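Local structure of P450 epoxidase (Sorangium cellulosum, 1Q5D) at residues Pro189-Glu194 with Tyr399-Arg404; Phe17-Pro22 with Leu301-Val306. The protein is a bacterial haem protein of the cytochrome P450 family, holding an iron protoporphyrin IX beside a buried pocket for a large ligand. All blocks are in the same frame, centred on the assembly; numbering follows the deposited sequence.

Contact 1 of 2, residues Pro189-Glu194 with Tyr399-Arg404; sequences PRVDEE and YHPAFR. With EPB (7,11-dihydroxy-8,8,10,12,16-pentamethyl-3-[1-methyl-2-(2-methyl-thiazol-4-yl)vinyl]-4,17-dioxabicyclo[14.1.0]heptadecane-5,9-dione), chain C.
Two irregular loops of the cytochrome P450 fold pass each other with Val-191 opposite Pro-401, their CA atoms 5.3 Å apart, and Asp-192, centre of an inverse gamma turn, beside His-400. The first loop leads into helix 195-218; the second joins strand 396-397 to strand 406-412. Direct contact rests on Asp-192 and Pro-401, whose side chains cross at about a right angle. Asp-192 CG sits between its backbone N and carbonyl carbon (chi1 68°), which points the side chain at the opposite backbone: Asp-192 CB lies 3.5 Å from Tyr-399 O, and OD2 meets the ring carbon CD of Pro-401 at 3.5 Å. OD2 also takes a salt bridge from Arg-181, so the carboxylate, packed and water-linked to 399-404, is also held by helix 169-182. Pro-401 CG rests against the backbone of Val-191 and, more loosely, its CG2. Water carries the polar link. One molecule donates to both Arg-190 O and Tyr-399 O; another donates to Asp-192 OD1 and accepts from Tyr-399 N. Behind this seam the second loop reaches the EPB pocket, where Ala-402 CB approaches EPB O12 to 3.3 Å and also covers one face of the Phe-403 ring. The second loop is braced internally: Ala-402 N donates to His-400 ND1 at 2.9 Å, at an angle of 163° and only 6° out of the imidazole plane.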
# COMPACT_ATOMS: atom_id res chain seq x y z
N PRO A 189 -14.45 6.24 7.42
CA PRO A 189 -15.87 5.89 7.62
C PRO A 189 -16.38 4.47 7.97
O PRO A 189 -17.31 4.36 8.79
CB PRO A 189 -16.52 6.32 6.29
CG PRO A 189 -15.70 7.40 5.82
CD PRO A 189 -14.27 7.12 6.26
N ARG A 190 -15.86 3.43 7.33
CA ARG A 190 -16.47 2.10 7.42
C ARG A 190 -15.40 1.01 7.41
O ARG A 190 -15.11 0.42 6.37
CB ARG A 190 -17.40 1.84 6.24
CG ARG A 190 -18.64 2.79 6.12
CD ARG A 190 -19.64 2.36 5.07
NE ARG A 190 -20.53 3.46 4.67
CZ ARG A 190 -21.41 3.39 3.67
NH1 ARG A 190 -21.55 2.27 2.99
NH2 ARG A 190 -22.16 4.45 3.37
N VAL A 191 -14.78 0.78 8.56
CA VAL A 191 -13.80 -0.29 8.68
C VAL A 191 -14.57 -1.61 8.68
O VAL A 191 -15.48 -1.79 9.49
CB VAL A 191 -12.96 -0.12 9.96
CG1 VAL A 191 -12.03 -1.31 10.17
CG2 VAL A 191 -12.16 1.17 9.89
N ASP A 192 -14.19 -2.53 7.80
CA ASP A 192 -15.05 -3.68 7.46
C ASP A 192 -14.79 -4.96 8.27
O ASP A 192 -14.74 -6.05 7.70
CB ASP A 192 -14.95 -3.98 5.95
CG ASP A 192 -13.56 -4.49 5.53
OD1 ASP A 192 -13.48 -5.20 4.49
OD2 ASP A 192 -12.49 -4.26 6.17
N GLU A 193 -14.64 -4.84 9.59
CA GLU A 193 -14.32 -6.00 10.44
C GLU A 193 -14.71 -5.76 11.91
O GLU A 193 -14.78 -4.62 12.36
CB GLU A 193 -12.83 -6.38 10.35
CG GLU A 193 -12.50 -7.76 10.92
CD GLU A 193 -11.09 -8.25 10.58
OE1 GLU A 193 -10.59 -7.94 9.47
OE2 GLU A 193 -10.48 -8.96 11.42
N GLU A 194 -14.93 -6.86 12.63
CA GLU A 194 -15.20 -6.84 14.07
C GLU A 194 -13.99 -6.35 14.85
O GLU A 194 -12.87 -6.82 14.63
CB GLU A 194 -15.58 -8.24 14.57
CG GLU A 194 -16.71 -8.89 13.79
CD GLU A 194 -17.38 -10.01 14.58
OE1 GLU A 194 -16.97 -10.24 15.75
OE2 GLU A 194 -18.31 -10.65 14.03
N TYR A 399 -14.97 -4.45 0.54
CA TYR A 399 -15.24 -3.12 1.09
C TYR A 399 -14.17 -2.68 2.10
O TYR A 399 -14.48 -2.01 3.10
CB TYR A 399 -16.61 -3.10 1.79
CG TYR A 399 -17.77 -3.40 0.88
CD1 TYR A 399 -18.38 -4.65 0.89
CD2 TYR A 399 -18.25 -2.45 0.00
CE1 TYR A 399 -19.44 -4.93 0.05
CE2 TYR A 399 -19.30 -2.72 -0.84
CZ TYR A 399 -19.90 -3.95 -0.81
OH TYR A 399 -20.95 -4.20 -1.66
N HIS A 400 -12.92 -3.06 1.87
CA HIS A 400 -11.80 -2.57 2.68
C HIS A 400 -11.81 -1.03 2.69
O HIS A 400 -12.00 -0.41 1.65
CB HIS A 400 -10.47 -3.10 2.10
CG HIS A 400 -9.29 -2.86 2.98
ND1 HIS A 400 -8.81 -1.60 3.26
CD2 HIS A 400 -8.48 -3.73 3.65
CE1 HIS A 400 -7.76 -1.70 4.06
NE2 HIS A 400 -7.54 -2.98 4.31
N PRO A 401 -11.63 -0.43 3.86
CA PRO A 401 -11.73 1.03 3.99
C PRO A 401 -10.68 1.80 3.19
O PRO A 401 -10.91 2.97 2.86
CB PRO A 401 -11.51 1.28 5.48
CG PRO A 401 -10.82 0.06 5.98
CD PRO A 401 -11.36 -1.08 5.16
N ALA A 402 -9.56 1.15 2.87
CA ALA A 402 -8.49 1.84 2.14
C ALA A 402 -8.27 1.36 0.71
O ALA A 402 -7.76 2.10 -0.13
CB ALA A 402 -7.16 1.74 2.93
N PHE A 403 -8.62 0.11 0.43
CA PHE A 403 -8.28 -0.48 -0.85
C PHE A 403 -9.49 -0.92 -1.62
O PHE A 403 -10.51 -1.33 -1.04
CB PHE A 403 -7.39 -1.72 -0.63
CG PHE A 403 -6.09 -1.43 0.05
CD1 PHE A 403 -5.79 -2.01 1.28
CD2 PHE A 403 -5.15 -0.61 -0.56
CE1 PHE A 403 -4.58 -1.75 1.90
CE2 PHE A 403 -3.93 -0.35 0.05
CZ PHE A 403 -3.65 -0.91 1.29
N ARG A 404 -9.36 -0.87 -2.94
CA ARG A 404 -10.29 -1.56 -3.81
C ARG A 404 -9.86 -3.03 -3.78
O ARG A 404 -9.26 -3.54 -4.74
CB ARG A 404 -10.22 -0.99 -5.23
CG ARG A 404 -10.38 0.54 -5.33
CD ARG A 404 -10.03 1.14 -6.73
NE ARG A 404 -10.63 0.32 -7.78
CZ ARG A 404 -10.09 0.12 -8.98
NH1 ARG A 404 -8.94 0.71 -9.30
NH2 ARG A 404 -10.71 -0.65 -9.86
O16 EPB C . -3.05 0.26 4.65
C51 EPB C . -1.97 2.70 0.64
O41 EPB C . 0.53 2.37 1.54
C5 EPB C . -0.79 2.89 1.51
C4 EPB C . -0.21 1.96 2.70
C16 EPB C . -3.11 1.38 4.98
O1 EPB C . -2.03 2.21 5.24
C2 EPB C . -0.56 1.73 5.15
C3 EPB C . 0.14 2.52 3.98
C20 EPB C . -0.01 2.12 6.58
C21 EPB C . -0.59 1.22 7.67
C22 EPB C . 0.89 3.12 6.79
C23 EPB C . 1.50 3.67 8.00
N26 EPB C . 0.75 3.72 9.16
C25 EPB C . 1.46 4.28 10.18
C27 EPB C . 0.83 4.39 11.51
C24 EPB C . 2.72 4.22 8.12
S1 EPB C . 2.99 4.77 9.71
C15 EPB C . -4.48 2.07 5.19
C14 EPB C . -4.61 2.98 6.50
O14 EPB C . -4.20 2.11 7.54
C13 EPB C . -6.04 3.71 6.73
C29 EPB C . -7.14 2.61 6.92
C30 EPB C . -6.02 4.48 8.05
C12 EPB C . -6.47 4.64 5.46
O12 EPB C . -7.54 4.40 4.81
C11 EPB C . -5.64 5.86 4.90
C28 EPB C . -6.68 7.00 4.77
C10 EPB C . -4.71 5.34 3.85
O10 EPB C . -5.46 4.99 2.64
C9 EPB C . -3.71 6.44 3.58
C91 EPB C . -2.92 6.68 4.78
C8 EPB C . -2.64 6.10 2.60
C7 EPB C . -2.61 4.61 2.08
C6 EPB C . -1.10 4.21 2.51
O HOH W 1 -16.26 -1.00 4.56
O HOH W 2 -13.93 -6.43 2.44

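Contact 2 of 2, residues Phe17-Pro22 with Leu301-Val306; sequences FKPFAP and LRIGTV. With EPB (7,11-dihydroxy-8,8,10,12,16-pentamethyl-3-[1-methyl-2-(2-methyl-thiazol-4-yl)vinyl]-4,17-dioxabicyclo[14.1.0]heptadecane-5,9-dione), chain C.
Arg-302 NH1 donates to Pro-19 O at 2.7 Å, with an N-H...O angle of 158°. The oxygen lies at the edge of the guanidinium, 4° out of its plane, and the nitrogen approaches nearly along the C=O axis. A bend at chi3 (-63°) turns the end of the arginine back so that CD as well as NH1 packs on this carbonyl. Phe-20 CE2 touches Arg-302 CD at 3.7 Å, its ring plane almost parallel to the guanidinium although the two side chains cross at about a right angle. Pro-19 CB bears on Ile-303 CG1 at 3.9 Å, and Ile-303 CG2 meets the edge of the Phe-17 ring at CZ. Pro-19 CD covers one face of that ring. The type I turn from Lys-18 to Ala-21, closed by Ala-21 N to Lys-18 O, presents the carbonyl; a water accepting from NH1 and donating to Ala-21 O adds a second link. Farther out, Arg-302 NE and NH2 bond to His-400 O and Gly-398 O. The chain runs on into a strand of the P450 beta sheet and lines the ligand pocket: EPB O10 donates to Gly-304 O at 2.9 Å, while Thr-305 OG1 bonds to a haem oxygen. Ringed mainly by backbone carbonyls, the buried guanidinium has its positive charge probably stabilised by their dipoles, and its rotation is fixed by bonds from all three nitrogens.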
# COMPACT_ATOMS: atom_id res chain seq x y z
N PHE A 17 -20.49 11.33 -4.21
CA PHE A 17 -19.32 10.51 -3.89
C PHE A 17 -19.64 9.40 -2.88
O PHE A 17 -19.80 9.66 -1.69
CB PHE A 17 -18.16 11.36 -3.37
CG PHE A 17 -16.89 10.56 -3.11
CD1 PHE A 17 -16.37 9.73 -4.08
CD2 PHE A 17 -16.23 10.66 -1.89
CE1 PHE A 17 -15.20 9.00 -3.83
CE2 PHE A 17 -15.07 9.96 -1.64
CZ PHE A 17 -14.56 9.12 -2.61
N LYS A 18 -19.73 8.17 -3.38
CA LYS A 18 -20.07 7.00 -2.58
C LYS A 18 -19.06 5.88 -2.80
O LYS A 18 -19.35 4.92 -3.51
CB LYS A 18 -21.46 6.49 -2.98
CG LYS A 18 -22.58 7.46 -2.69
CD LYS A 18 -23.86 7.06 -3.41
CE LYS A 18 -24.96 8.07 -3.13
NZ LYS A 18 -26.27 7.59 -3.64
N PRO A 19 -17.88 5.99 -2.21
CA PRO A 19 -16.81 5.00 -2.46
C PRO A 19 -17.04 3.63 -1.79
O PRO A 19 -16.20 2.72 -1.98
CB PRO A 19 -15.57 5.69 -1.88
CG PRO A 19 -16.13 6.55 -0.73
CD PRO A 19 -17.46 7.05 -1.27
N PHE A 20 -18.12 3.48 -1.02
CA PHE A 20 -18.50 2.17 -0.47
C PHE A 20 -19.72 1.55 -1.14
O PHE A 20 -20.17 0.47 -0.75
CB PHE A 20 -18.69 2.23 1.06
CG PHE A 20 -17.44 2.61 1.79
CD1 PHE A 20 -17.22 3.91 2.17
CD2 PHE A 20 -16.46 1.66 2.03
CE1 PHE A 20 -16.04 4.27 2.83
CE2 PHE A 20 -15.28 2.02 2.67
CZ PHE A 20 -15.08 3.33 3.07
N ALA A 21 -20.23 2.20 -2.17
CA ALA A 21 -21.32 1.64 -2.96
C ALA A 21 -20.86 0.37 -3.65
O ALA A 21 -19.71 0.27 -4.09
CB ALA A 21 -21.79 2.64 -4.00
N PRO A 22 -21.75 -0.62 -3.72
CA PRO A 22 -21.49 -1.83 -4.50
C PRO A 22 -21.09 -1.42 -5.91
O PRO A 22 -21.68 -0.50 -6.47
CB PRO A 22 -22.85 -2.54 -4.53
CG PRO A 22 -23.56 -2.05 -3.31
CD PRO A 22 -23.04 -0.67 -3.02
N LEU A 301 -6.02 2.14 -4.50
CA LEU A 301 -6.61 2.88 -3.39
C LEU A 301 -8.08 3.20 -3.68
O LEU A 301 -8.40 3.66 -4.78
CB LEU A 301 -5.87 4.18 -3.11
CG LEU A 301 -4.44 4.01 -2.56
CD1 LEU A 301 -3.73 5.34 -2.31
CD2 LEU A 301 -4.54 3.18 -1.27
N ARG A 302 -8.94 2.94 -2.70
CA ARG A 302 -10.38 3.25 -2.81
C ARG A 302 -10.63 4.74 -2.91
O ARG A 302 -11.40 5.22 -3.75
CB ARG A 302 -11.10 2.72 -1.56
CG ARG A 302 -12.64 2.88 -1.59
CD ARG A 302 -13.34 2.16 -0.44
NE ARG A 302 -13.12 0.73 -0.53
CZ ARG A 302 -13.89 -0.11 -1.21
NH1 ARG A 302 -14.98 0.32 -1.85
NH2 ARG A 302 -13.58 -1.40 -1.23
N ILE A 303 -10.00 5.48 -2.01
CA ILE A 303 -10.11 6.93 -2.01
C ILE A 303 -8.73 7.56 -2.23
O ILE A 303 -8.48 8.21 -3.25
CB ILE A 303 -10.77 7.44 -0.70
CG1 ILE A 303 -12.06 6.65 -0.41
CG2 ILE A 303 -11.06 8.94 -0.79
CD1 ILE A 303 -12.14 6.10 1.00
N GLY A 304 -7.82 7.38 -1.27
CA GLY A 304 -6.47 7.88 -1.40
C GLY A 304 -5.75 8.01 -0.08
O GLY A 304 -5.81 7.12 0.76
N THR A 305 -5.07 9.12 0.11
CA THR A 305 -4.40 9.35 1.37
C THR A 305 -4.85 10.67 1.95
O THR A 305 -5.55 11.42 1.27
CB THR A 305 -2.87 9.25 1.23
OG1 THR A 305 -2.28 9.35 2.53
CG2 THR A 305 -2.30 10.46 0.47
N VAL A 306 -4.50 10.93 3.20
CA VAL A 306 -5.02 12.10 3.90
C VAL A 306 -3.94 13.08 4.35
O VAL A 306 -2.78 12.70 4.58
CB VAL A 306 -5.85 11.72 5.15
CG1 VAL A 306 -7.09 10.97 4.73
CG2 VAL A 306 -5.04 10.88 6.11
O16 EPB C . -3.05 0.26 4.65
C51 EPB C . -1.97 2.70 0.64
O41 EPB C . 0.53 2.37 1.54
C5 EPB C . -0.79 2.89 1.51
C4 EPB C . -0.21 1.96 2.70
C16 EPB C . -3.11 1.38 4.98
O1 EPB C . -2.03 2.21 5.24
C2 EPB C . -0.56 1.73 5.15
C3 EPB C . 0.14 2.52 3.98
C20 EPB C . -0.01 2.12 6.58
C21 EPB C . -0.59 1.22 7.67
C22 EPB C . 0.89 3.12 6.79
C23 EPB C . 1.50 3.67 8.00
N26 EPB C . 0.75 3.72 9.16
C25 EPB C . 1.46 4.28 10.18
C27 EPB C . 0.83 4.39 11.51
C24 EPB C . 2.72 4.22 8.12
S1 EPB C . 2.99 4.77 9.71
C15 EPB C . -4.48 2.07 5.19
C14 EPB C . -4.61 2.98 6.50
O14 EPB C . -4.20 2.11 7.54
C13 EPB C . -6.04 3.71 6.73
C29 EPB C . -7.14 2.61 6.92
C30 EPB C . -6.02 4.48 8.05
C12 EPB C . -6.47 4.64 5.46
O12 EPB C . -7.54 4.40 4.81
C11 EPB C . -5.64 5.86 4.90
C28 EPB C . -6.68 7.00 4.77
C10 EPB C . -4.71 5.34 3.85
O10 EPB C . -5.46 4.99 2.64
C9 EPB C . -3.71 6.44 3.58
C91 EPB C . -2.92 6.68 4.78
C8 EPB C . -2.64 6.10 2.60
C7 EPB C . -2.61 4.61 2.08
C6 EPB C . -1.10 4.21 2.51
O HOH W 3 -17.10 -0.96 -3.61

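How the contacts relate
From the N terminus, Phe-17-Pro-22 comes first, then Pro-189-Glu-194, Leu-301-Val-306 and finally Tyr-399-Arg-404. Contact 2 closes a loop of 278 intervening residues and contact 1 one of 204; their segments alternate, so the loops cross without nesting. Contact 2 joins the N-terminal loop to the chain leading into strand 304-309, and contact 1 joins the approach to helix 195-218 to the loop before strand 406-412. Their centres lie about 10 Å apart, and they meet where the two later segments touch, with a probable hydrogen bond between Arg-302 N and Ala-402 O, 3.0 Å apart. Tyr-399 also packs on the backbone of Phe-20. Both later segments touch EPB, giving its pocket a shared wall.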